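Local atomic coordinates of monooxygenase (PDB entry 2I7G), a protein that probably catalyses the flavin-dependent oxygenation of a still unidentified substrate, as a member of the luciferase-like monooxygenase family with a TIM-barrel fold. Residues 28-33 with 76-81; 129-134 with 196-201; 276-281 with 334-339. One frame throughout, in Å; residues are numbered along the deposited sequence.

Interaction 1 (28-33 with 76-81); sequences TFADVN and YVVSSP
Tyr-76 lies beside Phe-29 and Asp-31 and makes the largest share of this contact. Its CG is anti to its own carbonyl carbon (chi1 -66°), and this sends the ring back alongside residues 29-31. CB is near the carbonyl oxygen of Phe-29. CD1 comes closer, 3.5 Å from Phe-29 O. The next ring atom, CE1, packs 3.5 Å from Phe-29 CB. The same CE1 is 3.5 Å from Asp-31 OD1. At the tip, OH comes near Phe-29 CD2, and Arg-281 packs by the same end. The two rings form an offset edge-to-face pair. The edge of Phe-29 turns to the face of Tyr-76, with planes at 79° and centroids 5.9 Å apart. The Asp-31 carboxylate stands steeply to the tyrosine ring, and its OD2 lies in the ring plane at the edge. Asp-31 OD1 has stronger partners outside, a salt bridge to Arg-281 and a hydrogen bond from Gly-337 N.

The backbones meet in a single bridge between Asp-31 and Tyr-76. Val-77 N donates to Ala-30 O at 3.1 Å in a nearly straight bond. Ala-30 CB touches both Val-77 CG1 at 3.6 Å and Val-78 CG2 at 3.5 Å. An ST turn closed by Thr-28 OG1 and Ala-30 N shapes the start of 28-33. Ser-79 OG is hydrogen-bonded to the backbone O of Tyr-186 of the second subunit. Both segments lie mainly in loops after parallel strands 23-28 and 65-68. Such loops at the carboxy ends of the strands are where TIM-barrel enzymes, luciferase-like monooxygenases among them, place their active sites.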
ATOM      1  N   THR B  28     -16.265  -5.290   0.538  1.00 22.59           N
ATOM      2  CA  THR B  28     -16.146  -6.363  -0.459  1.00 24.43           C
ATOM      3  C   THR B  28     -14.773  -7.005  -0.283  1.00 23.05           C
ATOM      4  O   THR B  28     -13.853  -6.378   0.310  1.00 22.33           O
ATOM      5  CB  THR B  28     -16.387  -5.851  -1.913  1.00 24.79           C
ATOM      6  OG1 THR B  28     -16.272  -6.925  -2.879  1.00 25.74           O
ATOM      7  CG2 THR B  28     -15.366  -4.771  -2.284  1.00 26.23           C
ATOM      8  N   PHE B  29     -14.654  -8.211  -0.844  1.00 22.81           N
ATOM      9  CA  PHE B  29     -13.413  -8.944  -0.903  1.00 23.72           C
ATOM     10  C   PHE B  29     -12.776  -8.867  -2.288  1.00 24.91           C
ATOM     11  O   PHE B  29     -11.634  -9.361  -2.472  1.00 25.71           O
ATOM     12  CB  PHE B  29     -13.641 -10.426  -0.522  1.00 24.01           C
ATOM     13  CG  PHE B  29     -14.189 -10.627   0.877  1.00 23.65           C
ATOM     14  CD1 PHE B  29     -14.059  -9.635   1.852  1.00 25.07           C
ATOM     15  CD2 PHE B  29     -14.823 -11.825   1.216  1.00 26.81           C
ATOM     16  CE1 PHE B  29     -14.533  -9.828   3.162  1.00 24.85           C
ATOM     17  CE2 PHE B  29     -15.317 -12.038   2.491  1.00 28.03           C
ATOM     18  CZ  PHE B  29     -15.193 -11.037   3.483  1.00 26.21           C
ATOM     19  N   ALA B  30     -13.516  -8.259  -3.240  1.00 23.56           N
ATOM     20  CA  ALA B  30     -13.041  -8.064  -4.607  1.00 24.66           C
ATOM     21  C   ALA B  30     -12.735  -9.430  -5.237  1.00 23.94           C
ATOM     22  O   ALA B  30     -11.609  -9.715  -5.668  1.00 23.55           O
ATOM     23  CB  ALA B  30     -11.802  -7.143  -4.622  1.00 23.61           C
ATOM     24  N   ASP B  31     -13.774 -10.260  -5.290  1.00 23.80           N
ATOM     25  CA  ASP B  31     -13.777 -11.574  -5.965  1.00 24.92           C
ATOM     26  C   ASP B  31     -13.449 -11.414  -7.445  1.00 24.33           C
ATOM     27  O   ASP B  31     -13.878 -10.460  -8.095  1.00 23.97           O
ATOM     28  CB  ASP B  31     -15.183 -12.196  -5.827  1.00 26.02           C
ATOM     29  CG  ASP B  31     -15.743 -12.113  -4.380  1.00 29.68           C
ATOM     30  OD1 ASP B  31     -16.312 -13.119  -3.909  1.00 32.87           O
ATOM     31  OD2 ASP B  31     -15.607 -11.068  -3.696  1.00 36.54           O
ATOM     32  N   VAL B  32     -12.700 -12.377  -7.965  1.00 24.04           N
ATOM     33  CA  VAL B  32     -12.446 -12.516  -9.383  1.00 25.06           C
ATOM     34  C   VAL B  32     -12.783 -13.942  -9.866  1.00 25.59           C
ATOM     35  O   VAL B  32     -12.925 -14.897  -9.074  1.00 24.65           O
ATOM     36  CB  VAL B  32     -10.967 -12.156  -9.756  1.00 24.58           C
ATOM     37  CG1 VAL B  32     -10.683 -10.678  -9.377  1.00 26.08           C
ATOM     38  CG2 VAL B  32      -9.958 -13.090  -9.056  1.00 24.91           C
ATOM     39  N   ASN B  33     -12.898 -14.067 -11.177  1.00 27.16           N
ATOM     40  CA  ASN B  33     -13.000 -15.369 -11.796  1.00 28.33           C
ATOM     41  C   ASN B  33     -11.681 -16.117 -11.607  1.00 29.60           C
ATOM     42  O   ASN B  33     -10.637 -15.649 -12.068  1.00 29.25           O
ATOM     43  CB  ASN B  33     -13.329 -15.237 -13.272  1.00 28.17           C
ATOM     44  CG  ASN B  33     -13.712 -16.575 -13.889  1.00 30.29           C
ATOM     45  OD1 ASN B  33     -13.329 -17.636 -13.380  1.00 29.59           O
ATOM     46  ND2 ASN B  33     -14.470 -16.535 -14.973  1.00 30.05           N
ATOM     47  N   TYR B  76      -9.548 -14.021  -5.263  1.00 23.17           N
ATOM     48  CA  TYR B  76      -9.686 -12.667  -4.673  1.00 24.26           C
ATOM     49  C   TYR B  76      -8.467 -11.851  -5.073  1.00 24.11           C
ATOM     50  O   TYR B  76      -7.346 -12.380  -5.088  1.00 24.11           O
ATOM     51  CB  TYR B  76      -9.693 -12.732  -3.169  1.00 26.07           C
ATOM     52  CG  TYR B  76     -10.896 -13.433  -2.589  1.00 26.31           C
ATOM     53  CD1 TYR B  76     -12.170 -12.854  -2.653  1.00 26.00           C
ATOM     54  CD2 TYR B  76     -10.746 -14.653  -1.930  1.00 27.91           C
ATOM     55  CE1 TYR B  76     -13.297 -13.508  -2.107  1.00 27.05           C
ATOM     56  CE2 TYR B  76     -11.863 -15.313  -1.366  1.00 29.95           C
ATOM     57  CZ  TYR B  76     -13.114 -14.725  -1.451  1.00 29.24           C
ATOM     58  OH  TYR B  76     -14.211 -15.367  -0.880  1.00 32.36           O
ATOM     59  N   VAL B  77      -8.690 -10.602  -5.455  1.00 23.42           N
ATOM     60  CA  VAL B  77      -7.584  -9.783  -5.926  1.00 24.16           C
ATOM     61  C   VAL B  77      -6.952  -8.929  -4.803  1.00 24.28           C
ATOM     62  O   VAL B  77      -5.847  -8.407  -4.987  1.00 25.24           O
ATOM     63  CB  VAL B  77      -8.021  -8.919  -7.153  1.00 24.83           C
ATOM     64  CG1 VAL B  77      -9.038  -7.857  -6.786  1.00 24.01           C
ATOM     65  CG2 VAL B  77      -6.820  -8.219  -7.828  1.00 26.56           C
ATOM     66  N   VAL B  78      -7.615  -8.817  -3.658  1.00 22.81           N
ATOM     67  CA  VAL B  78      -7.116  -7.928  -2.569  1.00 22.84           C
ATOM     68  C   VAL B  78      -6.456  -8.749  -1.468  1.00 23.23           C
ATOM     69  O   VAL B  78      -7.119  -9.216  -0.537  1.00 24.96           O
ATOM     70  CB  VAL B  78      -8.207  -6.996  -2.027  1.00 23.71           C
ATOM     71  CG1 VAL B  78      -7.649  -6.112  -0.868  1.00 22.81           C
ATOM     72  CG2 VAL B  78      -8.740  -6.089  -3.230  1.00 23.69           C
ATOM     73  N   SER B  79      -5.152  -8.929  -1.583  1.00 22.03           N
ATOM     74  CA  SER B  79      -4.355  -9.476  -0.489  1.00 21.92           C
ATOM     75  C   SER B  79      -3.728  -8.335   0.303  1.00 21.89           C
ATOM     76  O   SER B  79      -3.174  -8.554   1.373  1.00 22.00           O
ATOM     77  CB  SER B  79      -3.249 -10.380  -1.004  1.00 22.19           C
ATOM     78  OG  SER B  79      -2.335  -9.641  -1.829  1.00 22.33           O
ATOM     79  N   SER B  80      -3.820  -7.113  -0.239  1.00 22.38           N
ATOM     80  CA  SER B  80      -3.246  -5.935   0.447  1.00 23.14           C
ATOM     81  C   SER B  80      -4.245  -4.782   0.415  1.00 22.46           C
ATOM     82  O   SER B  80      -4.167  -3.914  -0.468  1.00 22.60           O
ATOM     83  CB  SER B  80      -1.881  -5.559  -0.179  1.00 23.40           C
ATOM     84  OG  SER B  80      -1.281  -4.478   0.520  1.00 23.34           O
ATOM     85  N   PRO B  81      -5.215  -4.791   1.349  1.00 23.96           N
ATOM     86  CA  PRO B  81      -6.268  -3.753   1.353  1.00 23.66           C
ATOM     87  C   PRO B  81      -5.697  -2.320   1.442  1.00 23.40           C
ATOM     88  O   PRO B  81      -6.193  -1.443   0.748  1.00 22.80           O
ATOM     89  CB  PRO B  81      -7.157  -4.087   2.567  1.00 25.12           C
ATOM     90  CG  PRO B  81      -6.496  -5.238   3.284  1.00 26.05           C
ATOM     91  CD  PRO B  81      -5.409  -5.827   2.394  1.00 23.72           C
TER

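Interaction 2 (129-134 with 196-201); sequences IMAGRG and VWIAVG. With SO4 (sulfate ion), chain E.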
ATOM      1  N   ILE B 129      -8.733   0.853  10.469  1.00 23.04           N
ATOM      2  CA  ILE B 129      -8.323  -0.556  10.410  1.00 23.36           C
ATOM      3  C   ILE B 129      -9.417  -1.377  11.092  1.00 23.50           C
ATOM      4  O   ILE B 129      -9.842  -1.027  12.203  1.00 23.98           O
ATOM      5  CB  ILE B 129      -6.982  -0.790  11.183  1.00 22.60           C
ATOM      6  CG1 ILE B 129      -5.839   0.005  10.521  1.00 24.77           C
ATOM      7  CG2 ILE B 129      -6.699  -2.318  11.243  1.00 23.88           C
ATOM      8  CD1 ILE B 129      -4.550   0.130  11.441  1.00 24.78           C
HETATM    9  N   MSE B 130      -9.885  -2.445  10.432  1.00 22.89           N
HETATM   10  CA  MSE B 130     -10.749  -3.414  11.119  1.00 24.48           C
HETATM   11  C   MSE B 130      -9.990  -4.726  11.181  1.00 24.07           C
HETATM   12  O   MSE B 130      -9.724  -5.358  10.141  1.00 24.87           O
HETATM   13  CB  MSE B 130     -12.101  -3.572  10.409  1.00 23.40           C
HETATM   14  CG  MSE B 130     -12.986  -4.572  11.116  1.00 23.68           C
HETATM   15 SE   MSE B 130     -14.541  -5.058   9.975  0.65 29.96          SE
HETATM   16  CE  MSE B 130     -14.995  -3.336   9.181  1.00 30.19           C
ATOM     17  N   ALA B 131      -9.567  -5.084  12.389  1.00 23.20           N
ATOM     18  CA  ALA B 131      -8.716  -6.263  12.561  1.00 23.33           C
ATOM     19  C   ALA B 131      -9.586  -7.471  12.924  1.00 24.32           C
ATOM     20  O   ALA B 131     -10.500  -7.376  13.766  1.00 23.67           O
ATOM     21  CB  ALA B 131      -7.720  -6.010  13.639  1.00 23.77           C
ATOM     22  N   GLY B 132      -9.296  -8.602  12.317  1.00 23.86           N
ATOM     23  CA  GLY B 132     -10.014  -9.809  12.675  1.00 25.45           C
ATOM     24  C   GLY B 132      -9.379 -11.077  12.155  1.00 25.49           C
ATOM     25  O   GLY B 132      -8.324 -11.062  11.507  1.00 24.80           O
ATOM     26  N   ARG B 133     -10.057 -12.176  12.449  1.00 25.50           N
ATOM     27  CA  ARG B 133      -9.589 -13.514  12.092  1.00 26.56           C
ATOM     28  C   ARG B 133      -9.605 -13.746  10.571  1.00 25.75           C
ATOM     29  O   ARG B 133      -8.683 -14.354  10.020  1.00 24.47           O
ATOM     30  CB  ARG B 133     -10.448 -14.532  12.858  1.00 26.78           C
ATOM     31  CG  ARG B 133     -10.147 -15.971  12.599  1.00 30.27           C
ATOM     32  CD  ARG B 133     -11.086 -16.834  13.478  1.00 28.77           C
ATOM     33  NE  ARG B 133     -10.253 -17.818  14.136  1.00 44.08           N
ATOM     34  CZ  ARG B 133      -9.915 -17.795  15.418  1.00 43.69           C
ATOM     35  NH1 ARG B 133      -9.097 -18.716  15.860  1.00 49.58           N
ATOM     36  NH2 ARG B 133     -10.411 -16.874  16.251  1.00 46.30           N
ATOM     37  N   GLY B 134     -10.622 -13.212   9.894  1.00 25.86           N
ATOM     38  CA  GLY B 134     -10.837 -13.441   8.457  1.00 27.97           C
ATOM     39  C   GLY B 134     -10.548 -14.901   8.118  1.00 27.55           C
ATOM     40  O   GLY B 134     -10.976 -15.820   8.836  1.00 27.81           O
ATOM     41  N   VAL B 196      -9.381   1.813  15.244  1.00 23.61           N
ATOM     42  CA  VAL B 196      -9.169   0.383  15.127  1.00 23.79           C
ATOM     43  C   VAL B 196     -10.446  -0.307  15.636  1.00 23.07           C
ATOM     44  O   VAL B 196     -10.851  -0.098  16.792  1.00 24.07           O
ATOM     45  CB  VAL B 196      -7.946  -0.083  15.924  1.00 23.98           C
ATOM     46  CG1 VAL B 196      -7.852  -1.624  15.896  1.00 25.04           C
ATOM     47  CG2 VAL B 196      -6.670   0.563  15.323  1.00 21.46           C
ATOM     48  N   TRP B 197     -11.087  -1.037  14.740  1.00 22.56           N
ATOM     49  CA  TRP B 197     -12.273  -1.848  15.055  1.00 23.25           C
ATOM     50  C   TRP B 197     -11.863  -3.305  15.131  1.00 22.75           C
ATOM     51  O   TRP B 197     -10.955  -3.733  14.430  1.00 24.39           O
ATOM     52  CB  TRP B 197     -13.319  -1.738  13.919  1.00 23.38           C
ATOM     53  CG  TRP B 197     -14.038  -0.424  13.885  1.00 24.24           C
ATOM     54  CD1 TRP B 197     -13.506   0.811  13.568  1.00 25.02           C
ATOM     55  CD2 TRP B 197     -15.425  -0.214  14.139  1.00 21.77           C
ATOM     56  NE1 TRP B 197     -14.493   1.768  13.639  1.00 25.40           N
ATOM     57  CE2 TRP B 197     -15.677   1.164  13.977  1.00 24.47           C
ATOM     58  CE3 TRP B 197     -16.486  -1.058  14.524  1.00 23.90           C
ATOM     59  CZ2 TRP B 197     -16.942   1.727  14.188  1.00 26.05           C
ATOM     60  CZ3 TRP B 197     -17.751  -0.495  14.720  1.00 24.67           C
ATOM     61  CH2 TRP B 197     -17.962   0.887  14.543  1.00 24.82           C
ATOM     62  N   ILE B 198     -12.573  -4.084  15.945  1.00 22.14           N
ATOM     63  CA  ILE B 198     -12.360  -5.502  16.035  1.00 22.33           C
ATOM     64  C   ILE B 198     -13.555  -6.213  15.360  1.00 22.98           C
ATOM     65  O   ILE B 198     -14.717  -6.055  15.781  1.00 23.43           O
ATOM     66  CB  ILE B 198     -12.214  -5.958  17.510  1.00 23.17           C
ATOM     67  CG1 ILE B 198     -11.053  -5.234  18.189  1.00 23.12           C
ATOM     68  CG2 ILE B 198     -12.060  -7.492  17.594  1.00 24.76           C
ATOM     69  CD1 ILE B 198      -9.736  -5.277  17.464  1.00 23.13           C
ATOM     70  N   ALA B 199     -13.264  -7.000  14.336  1.00 22.97           N
ATOM     71  CA  ALA B 199     -14.290  -7.844  13.693  1.00 23.13           C
ATOM     72  C   ALA B 199     -14.472  -9.124  14.491  1.00 24.93           C
ATOM     73  O   ALA B 199     -13.494  -9.795  14.857  1.00 24.39           O
ATOM     74  CB  ALA B 199     -13.894  -8.167  12.234  1.00 25.25           C
ATOM     75  N   VAL B 200     -15.724  -9.464  14.760  1.00 25.94           N
ATOM     76  CA  VAL B 200     -16.049 -10.654  15.543  1.00 29.97           C
ATOM     77  C   VAL B 200     -17.111 -11.463  14.772  1.00 31.67           C
ATOM     78  O   VAL B 200     -17.937 -10.882  14.049  1.00 32.18           O
ATOM     79  CB  VAL B 200     -16.502 -10.265  16.966  1.00 29.66           C
ATOM     80  CG1 VAL B 200     -15.385  -9.518  17.691  1.00 29.59           C
ATOM     81  CG2 VAL B 200     -17.787  -9.383  16.958  1.00 30.04           C
ATOM     82  N   GLY B 201     -17.075 -12.787  14.921  1.00 35.10           N
ATOM     83  CA  GLY B 201     -18.028 -13.664  14.231  1.00 38.87           C
ATOM     84  C   GLY B 201     -19.127 -14.242  15.111  1.00 41.63           C
ATOM     85  O   GLY B 201     -20.024 -14.950  14.622  1.00 43.51           O
TER
HETATM   86  S   SO4 E 701     -14.062 -14.670  16.003  1.00 52.82           S
HETATM   87  O1  SO4 E 701     -13.055 -14.146  15.088  1.00 53.69           O
HETATM   88  O2  SO4 E 701     -14.965 -13.635  16.483  1.00 54.43           O
HETATM   89  O3  SO4 E 701     -14.838 -15.708  15.314  1.00 54.62           O
HETATM   90  O4  SO4 E 701     -13.330 -15.237  17.140  1.00 52.38           O
HETATM   91  O   HOH W   1     -12.439 -12.058  13.950  1.00 29.37           O
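Ile-129 O accepts from Trp-197 N at 2.8 Å, the first of three backbone hydrogen bonds between these strands. Ala-131 then bonds to the residues on either side of Ile-198. Its N donates to Trp-197 O at 2.8 Å, and its O accepts from Ala-199 N at 2.8 Å. The strands run parallel in register, 129 beside 196 and 131 beside 198. Their short axes are at 33° to each other. CA-H...O contacts supplement the ladder, as from Met-130 CA to Trp-197 O.

Past the last bond a water takes over. It accepts from Arg-133 N and donates to Ala-199 O. Its link to the sulfate is very short and doubtful. The sulfate accepts from Gly-201 N, 2.8 Å from its O2 and nearly straight at 169°, and is hydrogen-bonded to Ser-206 OG. The ion probably came from the crystallisation liquor. It may mark an anion site, as luciferase-like enzymes bind the flavin phosphate near the carboxy ends of the strands.

Packing divides between the two faces. Met-130, a selenomethionine, extends with CG anti to its backbone N (chi1 180°) and then bends at chi3. Its CG is 4.0 Å from Trp-197 CB and 3.9 Å from Ala-199 CB. Ile-129, Ala-131, Val-196 and Ile-198 occupy the other face, and Ala-131 CB is 4.4 Å from Ile-198 CD1. The strands are neighbours in the parallel sheet of the TIM barrel. The Ile-129 face packs under helix 150-166, with helix 109-122 also on Ile-129. Met-130 and Trp-197 instead reach Leu-331 and Arg-329 of strand 329-333.

Interaction 3 (276-281 with 334-339); sequences AEVMNR and MAIGLM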
ATOM      1  N   ALA B 276     -23.705 -15.803 -11.444  1.00 37.58           N
ATOM      2  CA  ALA B 276     -22.997 -14.910 -10.481  1.00 36.86           C
ATOM      3  C   ALA B 276     -22.207 -15.693  -9.430  1.00 36.38           C
ATOM      4  O   ALA B 276     -21.285 -15.159  -8.816  1.00 36.23           O
ATOM      5  CB  ALA B 276     -23.973 -13.923  -9.802  1.00 36.71           C
ATOM      6  N   GLU B 277     -22.572 -16.963  -9.229  1.00 36.01           N
ATOM      7  CA  GLU B 277     -21.911 -17.844  -8.233  1.00 36.23           C
ATOM      8  C   GLU B 277     -21.890 -17.276  -6.800  1.00 35.62           C
ATOM      9  O   GLU B 277     -20.998 -17.592  -5.992  1.00 36.85           O
ATOM     10  CB  GLU B 277     -20.490 -18.222  -8.696  1.00 36.56           C
ATOM     11  CG  GLU B 277     -20.451 -18.820 -10.117  1.00 36.87           C
ATOM     12  CD  GLU B 277     -19.048 -19.258 -10.529  1.00 39.07           C
ATOM     13  OE1 GLU B 277     -18.101 -19.099  -9.705  1.00 43.24           O
ATOM     14  OE2 GLU B 277     -18.894 -19.762 -11.678  1.00 40.08           O
ATOM     15  N   VAL B 278     -22.854 -16.429  -6.478  1.00 33.35           N
ATOM     16  CA  VAL B 278     -22.938 -15.896  -5.129  1.00 31.98           C
ATOM     17  C   VAL B 278     -23.254 -17.013  -4.101  1.00 32.74           C
ATOM     18  O   VAL B 278     -22.633 -17.066  -3.031  1.00 31.45           O
ATOM     19  CB  VAL B 278     -23.984 -14.746  -5.051  1.00 31.47           C
ATOM     20  CG1 VAL B 278     -24.221 -14.312  -3.587  1.00 31.10           C
ATOM     21  CG2 VAL B 278     -23.524 -13.569  -5.908  1.00 30.93           C
HETATM   22  N   MSE B 279     -24.195 -17.906  -4.435  1.00 32.55           N
HETATM   23  CA  MSE B 279     -24.665 -18.900  -3.456  1.00 35.94           C
HETATM   24  C   MSE B 279     -23.590 -19.930  -3.027  1.00 36.86           C
HETATM   25  O   MSE B 279     -23.679 -20.498  -1.915  1.00 37.01           O
HETATM   26  CB  MSE B 279     -25.979 -19.574  -3.914  1.00 36.90           C
HETATM   27  CG  MSE B 279     -27.139 -18.570  -4.139  1.00 38.70           C
HETATM   28 SE   MSE B 279     -27.553 -17.539  -2.498  0.42 42.39          SE
HETATM   29  CE  MSE B 279     -27.649 -15.798  -3.291  1.00 42.45           C
ATOM     30  N   ASN B 280     -22.598 -20.153  -3.897  0.50 36.97           N
ATOM     31  CA  ASN B 280     -21.453 -21.025  -3.595  0.50 37.51           C
ATOM     32  C   ASN B 280     -20.682 -20.601  -2.340  0.50 37.79           C
ATOM     33  O   ASN B 280     -20.068 -21.445  -1.668  0.50 38.44           O
ATOM     34  CB  ASN B 280     -20.489 -21.091  -4.791  0.50 37.46           C
ATOM     35  CG  ASN B 280     -21.069 -21.858  -5.982  0.50 37.92           C
ATOM     36  OD1 ASN B 280     -20.627 -21.684  -7.119  0.50 39.25           O
ATOM     37  ND2 ASN B 280     -22.053 -22.705  -5.721  0.50 36.53           N
ATOM     38  N   ARG B 281     -20.697 -19.298  -2.050  1.00 37.20           N
ATOM     39  CA  ARG B 281     -20.080 -18.760  -0.834  1.00 37.91           C
ATOM     40  C   ARG B 281     -21.148 -18.495   0.247  1.00 38.04           C
ATOM     41  O   ARG B 281     -21.013 -18.976   1.396  1.00 37.26           O
ATOM     42  CB  ARG B 281     -19.264 -17.486  -1.101  1.00 37.78           C
ATOM     43  CG  ARG B 281     -18.803 -16.803   0.193  1.00 39.24           C
ATOM     44  CD  ARG B 281     -17.385 -16.227   0.037  1.00 40.20           C
ATOM     45  NE  ARG B 281     -17.316 -15.035  -0.835  1.00 37.43           N
ATOM     46  CZ  ARG B 281     -17.564 -13.792  -0.446  1.00 35.90           C
ATOM     47  NH1 ARG B 281     -17.973 -13.530   0.814  1.00 32.09           N
ATOM     48  NH2 ARG B 281     -17.424 -12.809  -1.333  1.00 35.43           N
HETATM   49  N   MSE B 334     -22.349  -6.606  -1.068  0.50 23.65           N
HETATM   50  CA  MSE B 334     -23.140  -6.984  -2.256  0.50 23.97           C
HETATM   51  C   MSE B 334     -22.242  -7.614  -3.322  0.50 24.92           C
HETATM   52  O   MSE B 334     -22.601  -8.616  -3.968  0.50 24.69           O
HETATM   53  CB  MSE B 334     -23.809  -5.740  -2.876  0.50 24.00           C
HETATM   54  CG  MSE B 334     -24.638  -4.906  -1.920  0.50 22.80           C
HETATM   55 SE   MSE B 334     -25.632  -3.450  -2.824  0.35 24.16          SE
HETATM   56  CE  MSE B 334     -24.146  -2.413  -3.463  0.50 26.61           C
ATOM     57  N   ALA B 335     -21.076  -6.998  -3.536  1.00 25.33           N
ATOM     58  CA  ALA B 335     -20.199  -7.399  -4.663  1.00 26.03           C
ATOM     59  C   ALA B 335     -19.518  -8.709  -4.242  1.00 27.73           C
ATOM     60  O   ALA B 335     -18.478  -8.698  -3.539  1.00 28.43           O
ATOM     61  CB  ALA B 335     -19.181  -6.306  -4.955  1.00 26.89           C
ATOM     62  N   ILE B 336     -20.163  -9.817  -4.609  1.00 27.75           N
ATOM     63  CA  ILE B 336     -19.740 -11.186  -4.223  1.00 27.95           C
ATOM     64  C   ILE B 336     -19.626 -12.023  -5.491  1.00 29.12           C
ATOM     65  O   ILE B 336     -20.366 -11.794  -6.448  1.00 28.82           O
ATOM     66  CB  ILE B 336     -20.783 -11.803  -3.255  1.00 27.84           C
ATOM     67  CG1 ILE B 336     -20.854 -10.985  -1.965  1.00 27.52           C
ATOM     68  CG2 ILE B 336     -20.454 -13.264  -2.878  1.00 27.89           C
ATOM     69  CD1 ILE B 336     -22.066 -11.321  -1.153  1.00 28.25           C
ATOM     70  N   GLY B 337     -18.692 -12.981  -5.514  1.00 28.66           N
ATOM     71  CA  GLY B 337     -18.533 -13.875  -6.659  1.00 30.37           C
ATOM     72  C   GLY B 337     -18.445 -13.105  -7.980  1.00 29.70           C
ATOM     73  O   GLY B 337     -17.693 -12.127  -8.108  1.00 30.37           O
ATOM     74  N   LEU B 338     -19.216 -13.537  -8.959  1.00 28.32           N
ATOM     75  CA  LEU B 338     -19.145 -12.956 -10.287  1.00 29.00           C
ATOM     76  C   LEU B 338     -20.350 -12.049 -10.559  1.00 28.59           C
ATOM     77  O   LEU B 338     -20.791 -11.941 -11.711  1.00 28.87           O
ATOM     78  CB  LEU B 338     -19.041 -14.061 -11.358  1.00 28.78           C
ATOM     79  CG  LEU B 338     -17.950 -15.149 -11.159  1.00 30.14           C
ATOM     80  CD1 LEU B 338     -17.839 -16.098 -12.359  1.00 31.50           C
ATOM     81  CD2 LEU B 338     -16.607 -14.493 -10.797  1.00 32.65           C
HETATM   82  N   MSE B 339     -20.881 -11.410  -9.513  1.00 28.27           N
HETATM   83  CA  MSE B 339     -21.976 -10.426  -9.716  1.00 27.80           C
HETATM   84  C   MSE B 339     -21.532  -9.459 -10.807  1.00 27.77           C
HETATM   85  O   MSE B 339     -20.421  -8.902 -10.729  1.00 28.27           O
HETATM   86  CB  MSE B 339     -22.266  -9.592  -8.467  1.00 26.95           C
HETATM   87  CG  MSE B 339     -23.067 -10.266  -7.358  1.00 27.71           C
HETATM   88 SE   MSE B 339     -24.851 -10.737  -8.054  0.55 29.78          SE
HETATM   89  CE  MSE B 339     -25.591  -8.923  -8.156  1.00 30.95           C
TER
HETATM   90  O   HOH W   2     -16.893  -9.794  -1.647  1.00 23.02           O
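Ile-336 CG2 sits over one face of the Arg-281 guanidinium, 3.4 Å above its plane and shifted toward the rim. Ile-336 opens a type II' beta turn that ends at Met-339, in the loop after strand 329-333 of the TIM barrel. The guanidinium atom nearest to CG2 is NH2. The arginine chain leaves with CG anti to its backbone N (chi1 171°), then bends at chi2 and chi3 to lay the flat group against the isoleucine. NH2 also donates to a water at 3.1 Å, and that water donates to Ala-335 O. A salt bridge to Asp-31, from the loop after the first barrel strand, gives NH2 a charged partner. Together these partners would restrict rotation of the guanidinium. The second flat group, the Glu-277 carboxylate, lies alongside Leu-338, with Glu-277 CD 3.8 Å from Leu-338 CD1.

Gly-337, with positive phi, holds the second position of the turn. Met-339 N closes it on Ile-336 O. The turn packs against the residues that lead into helix 279-286.

Val-278 spreads two methyls over it. CG1 meets Ile-336 CG2 at 4.0 Å, the two side chains crossing at about a right angle. CG2 lies 3.6 Å from Met-339 CG. Met-339 is a selenomethionine that doubles back, and its SE comes 3.7 Å from Ala-276 CB. Phe-271 of helix 264-272 packs on Val-278 and Ile-336. One backbone bond joins the segments directly: Leu-338 N donates to Ala-276 O at 2.6 Å, with an N-H...O angle of 159°.

From the N terminus, strand 23-28 runs into interaction 1, which closes a loop of 42 residues that includes helix 40-60. Interaction 2 follows and brings strands 127-131 and 196-200 side by side across 61 residues. Interaction 3 comes last, joining the start of helix 279-286 to the loop after strand 329-333 across 52 residues. The three are in series along the chain, neither nesting nor crossing. In space, interactions 1 and 3 touch. Arg-281 ties helix 279-286 to both loops of interaction 1. Separately, Asp-31 and Gly-337 link the loops after strands 23-28 and 329-333, which are themselves paired. Interaction 2 stays apart, its centre about 17 Å from that of interaction 1.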